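Local coordinates for rieske iron-sulfur protein soxF (Sulfolobus acidocaldarius, PDB 1JM1) that carries a [2Fe-2S] cluster of the Rieske type and probably passes electrons in the respiratory chain of this archaeon, at residues P61-G73 against N168-Q182. Residues are numbered along the deposited sequence; the frame is centred on the assembly and turned at random.
Sequences PNPYYGKYAGPLG and NAPYFSAGIPRTTPQ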
# COMPACT_ATOMS: atom_id res chain seq x y z
N PRO A 61 -9.25 8.73 2.59
CA PRO A 61 -9.87 9.11 1.32
C PRO A 61 -9.23 8.39 0.16
O PRO A 61 -8.08 8.00 0.21
CB PRO A 61 -9.58 10.64 1.23
CG PRO A 61 -9.09 11.07 2.58
CD PRO A 61 -8.47 9.81 3.18
N ASN A 62 -10.01 8.27 -0.95
CA ASN A 62 -9.44 7.90 -2.21
C ASN A 62 -9.14 9.15 -3.00
O ASN A 62 -10.06 9.73 -3.61
CB ASN A 62 -10.37 7.00 -3.05
CG ASN A 62 -9.78 6.75 -4.40
OD1 ASN A 62 -8.55 6.92 -4.60
ND2 ASN A 62 -10.57 6.34 -5.35
N PRO A 63 -7.89 9.63 -3.06
CA PRO A 63 -7.61 10.89 -3.77
C PRO A 63 -7.78 10.80 -5.27
O PRO A 63 -7.80 11.83 -5.94
CB PRO A 63 -6.14 11.18 -3.39
CG PRO A 63 -5.58 9.85 -3.16
CD PRO A 63 -6.66 9.01 -2.49
N TYR A 64 -7.90 9.59 -5.81
CA TYR A 64 -8.08 9.37 -7.25
C TYR A 64 -9.56 9.28 -7.66
O TYR A 64 -9.81 9.00 -8.83
CB TYR A 64 -7.30 8.16 -7.69
CG TYR A 64 -5.82 8.30 -7.70
CD1 TYR A 64 -5.02 7.78 -6.68
CD2 TYR A 64 -5.18 8.89 -8.76
CE1 TYR A 64 -3.64 7.89 -6.74
CE2 TYR A 64 -3.80 8.95 -8.86
CZ TYR A 64 -3.02 8.45 -7.84
OH TYR A 64 -1.67 8.49 -8.00
N TYR A 65 -10.50 9.57 -6.76
CA TYR A 65 -11.92 9.53 -7.16
C TYR A 65 -12.13 10.36 -8.41
O TYR A 65 -11.70 11.52 -8.49
CB TYR A 65 -12.76 10.07 -6.00
CG TYR A 65 -14.23 10.18 -6.37
CD1 TYR A 65 -15.06 9.12 -6.30
CD2 TYR A 65 -14.80 11.34 -6.85
CE1 TYR A 65 -16.41 9.20 -6.62
CE2 TYR A 65 -16.15 11.44 -7.14
CZ TYR A 65 -16.93 10.35 -7.00
OH TYR A 65 -18.30 10.49 -7.32
N GLY A 66 -12.81 9.78 -9.38
CA GLY A 66 -13.13 10.44 -10.62
C GLY A 66 -11.99 10.59 -11.60
O GLY A 66 -12.16 11.14 -12.68
N LYS A 67 -10.77 10.09 -11.27
CA LYS A 67 -9.64 10.20 -12.18
C LYS A 67 -9.55 9.05 -13.15
O LYS A 67 -8.82 9.14 -14.15
CB LYS A 67 -8.34 10.34 -11.40
CG LYS A 67 -8.30 11.60 -10.50
CD LYS A 67 -8.36 12.90 -11.32
CE LYS A 67 -7.54 13.96 -10.55
N TYR A 68 -10.22 7.94 -12.86
CA TYR A 68 -10.24 6.76 -13.68
C TYR A 68 -11.68 6.29 -13.83
O TYR A 68 -12.56 6.69 -13.06
CB TYR A 68 -9.40 5.60 -13.04
CG TYR A 68 -7.95 6.09 -12.85
CD1 TYR A 68 -7.47 6.38 -11.59
CD2 TYR A 68 -7.15 6.33 -13.92
CE1 TYR A 68 -6.18 6.86 -11.40
CE2 TYR A 68 -5.87 6.85 -13.78
CZ TYR A 68 -5.40 7.13 -12.52
OH TYR A 68 -4.16 7.65 -12.30
N ALA A 69 -11.96 5.42 -14.79
CA ALA A 69 -13.36 4.97 -14.94
C ALA A 69 -13.89 4.30 -13.70
O ALA A 69 -13.18 3.65 -12.88
CB ALA A 69 -13.42 3.93 -16.08
N GLY A 70 -15.19 4.36 -13.52
CA GLY A 70 -15.79 3.54 -12.41
C GLY A 70 -15.75 2.12 -12.89
O GLY A 70 -15.55 1.89 -14.10
N PRO A 71 -15.84 1.12 -12.01
CA PRO A 71 -16.10 1.32 -10.58
C PRO A 71 -14.90 1.70 -9.79
O PRO A 71 -15.09 2.32 -8.71
CB PRO A 71 -16.67 -0.09 -10.13
CG PRO A 71 -16.23 -0.98 -11.19
CD PRO A 71 -15.96 -0.26 -12.47
N LEU A 72 -13.64 1.37 -10.15
CA LEU A 72 -12.50 1.70 -9.27
C LEU A 72 -12.37 3.20 -9.09
O LEU A 72 -11.97 3.65 -8.01
CB LEU A 72 -11.21 1.05 -9.78
CG LEU A 72 -11.18 -0.43 -9.69
CD1 LEU A 72 -9.95 -1.01 -10.38
CD2 LEU A 72 -11.14 -0.88 -8.20
N GLY A 73 -12.68 3.98 -10.12
CA GLY A 73 -12.64 5.41 -10.02
C GLY A 73 -13.77 6.02 -9.21
O GLY A 73 -13.73 7.21 -8.90
N ASN A 168 -6.52 1.69 -6.60
CA ASN A 168 -7.22 2.92 -6.95
C ASN A 168 -6.57 3.67 -8.09
O ASN A 168 -7.15 4.65 -8.59
CB ASN A 168 -7.38 3.86 -5.76
CG ASN A 168 -6.07 4.42 -5.23
OD1 ASN A 168 -4.99 3.92 -5.59
ND2 ASN A 168 -6.15 5.42 -4.37
N ALA A 169 -5.40 3.23 -8.57
CA ALA A 169 -4.60 3.96 -9.55
C ALA A 169 -3.60 3.04 -10.14
O ALA A 169 -3.20 2.02 -9.51
CB ALA A 169 -3.91 5.12 -8.86
N PRO A 170 -3.06 3.36 -11.31
CA PRO A 170 -1.90 2.64 -11.85
C PRO A 170 -0.67 2.88 -11.00
O PRO A 170 -0.44 3.97 -10.46
CB PRO A 170 -1.70 3.29 -13.24
CG PRO A 170 -2.28 4.69 -13.07
CD PRO A 170 -3.47 4.49 -12.18
N TYR A 171 0.16 1.86 -10.93
CA TYR A 171 1.49 1.97 -10.34
C TYR A 171 2.39 2.82 -11.25
O TYR A 171 2.01 3.19 -12.38
CB TYR A 171 2.08 0.57 -10.19
CG TYR A 171 1.33 -0.38 -9.28
CD1 TYR A 171 1.44 -1.74 -9.48
CD2 TYR A 171 0.53 0.04 -8.23
CE1 TYR A 171 0.80 -2.64 -8.67
CE2 TYR A 171 -0.13 -0.87 -7.41
CZ TYR A 171 -0.00 -2.21 -7.63
OH TYR A 171 -0.67 -3.07 -6.80
N PHE A 172 3.57 3.14 -10.75
CA PHE A 172 4.58 3.84 -11.53
C PHE A 172 4.74 3.22 -12.90
O PHE A 172 4.89 2.02 -13.06
CB PHE A 172 5.90 3.75 -10.75
CG PHE A 172 7.07 4.37 -11.49
CD1 PHE A 172 7.17 5.74 -11.66
CD2 PHE A 172 8.07 3.54 -12.02
CE1 PHE A 172 8.24 6.31 -12.35
CE2 PHE A 172 9.17 4.11 -12.70
CZ PHE A 172 9.21 5.46 -12.85
N SER A 173 4.83 4.09 -13.91
CA SER A 173 5.10 3.66 -15.29
C SER A 173 6.61 3.66 -15.51
O SER A 173 7.25 4.71 -15.54
CB SER A 173 4.48 4.65 -16.29
OG SER A 173 3.07 4.57 -16.31
N ALA A 174 7.13 2.47 -15.69
CA ALA A 174 8.57 2.27 -15.95
C ALA A 174 8.78 2.16 -17.45
O ALA A 174 8.93 3.19 -18.10
CB ALA A 174 9.04 1.06 -15.13
N GLY A 175 8.81 0.97 -18.02
CA GLY A 175 8.97 0.81 -19.43
C GLY A 175 7.63 0.79 -20.17
O GLY A 175 7.61 1.00 -21.37
N ILE A 176 6.55 0.37 -19.59
CA ILE A 176 5.25 0.21 -20.15
C ILE A 176 4.35 1.29 -19.50
O ILE A 176 4.25 1.36 -18.28
CB ILE A 176 4.62 -1.16 -19.85
CG1 ILE A 176 5.52 -2.28 -20.37
CG2 ILE A 176 3.21 -1.28 -20.40
CD1 ILE A 176 5.59 -2.31 -21.87
N PRO A 177 3.67 2.13 -20.26
CA PRO A 177 2.76 3.10 -19.66
C PRO A 177 1.62 2.37 -18.95
O PRO A 177 1.02 1.44 -19.48
CB PRO A 177 2.24 3.87 -20.85
CG PRO A 177 3.03 3.47 -21.96
CD PRO A 177 3.73 2.24 -21.77
N ARG A 178 1.28 2.87 -17.77
CA ARG A 178 0.13 2.41 -17.04
C ARG A 178 -0.78 3.62 -16.81
O ARG A 178 -0.43 4.53 -16.08
CB ARG A 178 0.54 1.77 -15.71
CG ARG A 178 1.57 0.65 -15.81
CD ARG A 178 1.91 0.14 -14.42
NE ARG A 178 3.07 -0.73 -14.34
CZ ARG A 178 3.14 -2.05 -14.50
NH1 ARG A 178 2.04 -2.72 -14.86
NH2 ARG A 178 4.28 -2.66 -14.30
N THR A 179 -1.92 3.64 -17.47
CA THR A 179 -2.78 4.82 -17.45
C THR A 179 -4.14 4.53 -16.81
O THR A 179 -4.97 5.43 -16.72
CB THR A 179 -2.99 5.43 -18.84
OG1 THR A 179 -3.61 4.50 -19.65
CG2 THR A 179 -1.61 5.75 -19.45
N THR A 180 -4.40 3.36 -16.39
CA THR A 180 -5.64 2.95 -15.67
C THR A 180 -5.19 2.00 -14.58
O THR A 180 -4.13 1.39 -14.68
CB THR A 180 -6.63 2.20 -16.58
OG1 THR A 180 -6.03 0.93 -16.90
CG2 THR A 180 -6.97 2.95 -17.83
N PRO A 181 -6.02 1.80 -13.55
CA PRO A 181 -5.63 0.79 -12.54
C PRO A 181 -5.34 -0.58 -13.16
O PRO A 181 -4.39 -1.24 -12.78
CB PRO A 181 -6.86 0.78 -11.62
CG PRO A 181 -7.41 2.20 -11.74
CD PRO A 181 -7.25 2.51 -13.20
N GLN A 182 -6.18 -1.00 -14.12
CA GLN A 182 -6.04 -2.32 -14.72
C GLN A 182 -4.78 -2.49 -15.52
O GLN A 182 -4.35 -3.63 -15.74
CB GLN A 182 -7.28 -2.65 -15.59
CG GLN A 182 -8.57 -2.88 -14.78
CD GLN A 182 -9.32 -1.58 -14.48
OE1 GLN A 182 -8.89 -0.48 -14.75
NE2 GLN A 182 -10.52 -1.77 -13.93
O HOH W 1 -9.75 5.49 -7.98
O HOH W 2 -12.58 0.31 -12.91
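An Asx turn at N62 in the loop 61-73, which links strand 59-61 to strand 77-79, meets N168 at the point where strand 161-167 runs out into the long loop 168-182. With chi1 at 175°, CG of N62 swings away from its backbone N, which lets OD1 turn back to accept from Y64 N at 3.0 Å, the bond that defines the turn. The same oxygen takes N168 ND2 at 2.8 Å. The two donors approach from opposite faces of the carbonyl plane, and neither lies on a lone pair. N168 OD1 is bound by I150 N, and N62 ND2 binds I75 O, so both amides have partners at each end. A water joins the loops further: it accepts from N62 ND2 and donates to L72 O and N168 O.

Aliphatic groups pack on two tyrosine rings. A169 CB sits 3.5 Å from the centroid of the Y64 ring, 11° off its normal, a CH-pi contact over the face; N168 ND2 comes to the edge of that ring, its amide plane 77° from the ring plane. Y64 OH hydrogen-bonds to P147 O, which holds the far end of the ring. The Y68 ring slots between the outgoing and returning limbs of 168-182, with Y68 OH 3.2 Å from P170 CD and Y68 CG 3.7 Å from P181 CD, both oblique to the ring. Further along 61-73, L72 CD1 packs on P181 CB at 3.8 Å, and a second water accepts from L72 N and Q182 NE2; the stronger polar partner of Q182 is A8.

One direct hydrogen bond and two bridging waters thus act together with apolar packing of A169, P170 and P181 on Y64, Y68 and L72. Bonds at both ends probably fix the rotation of each amide.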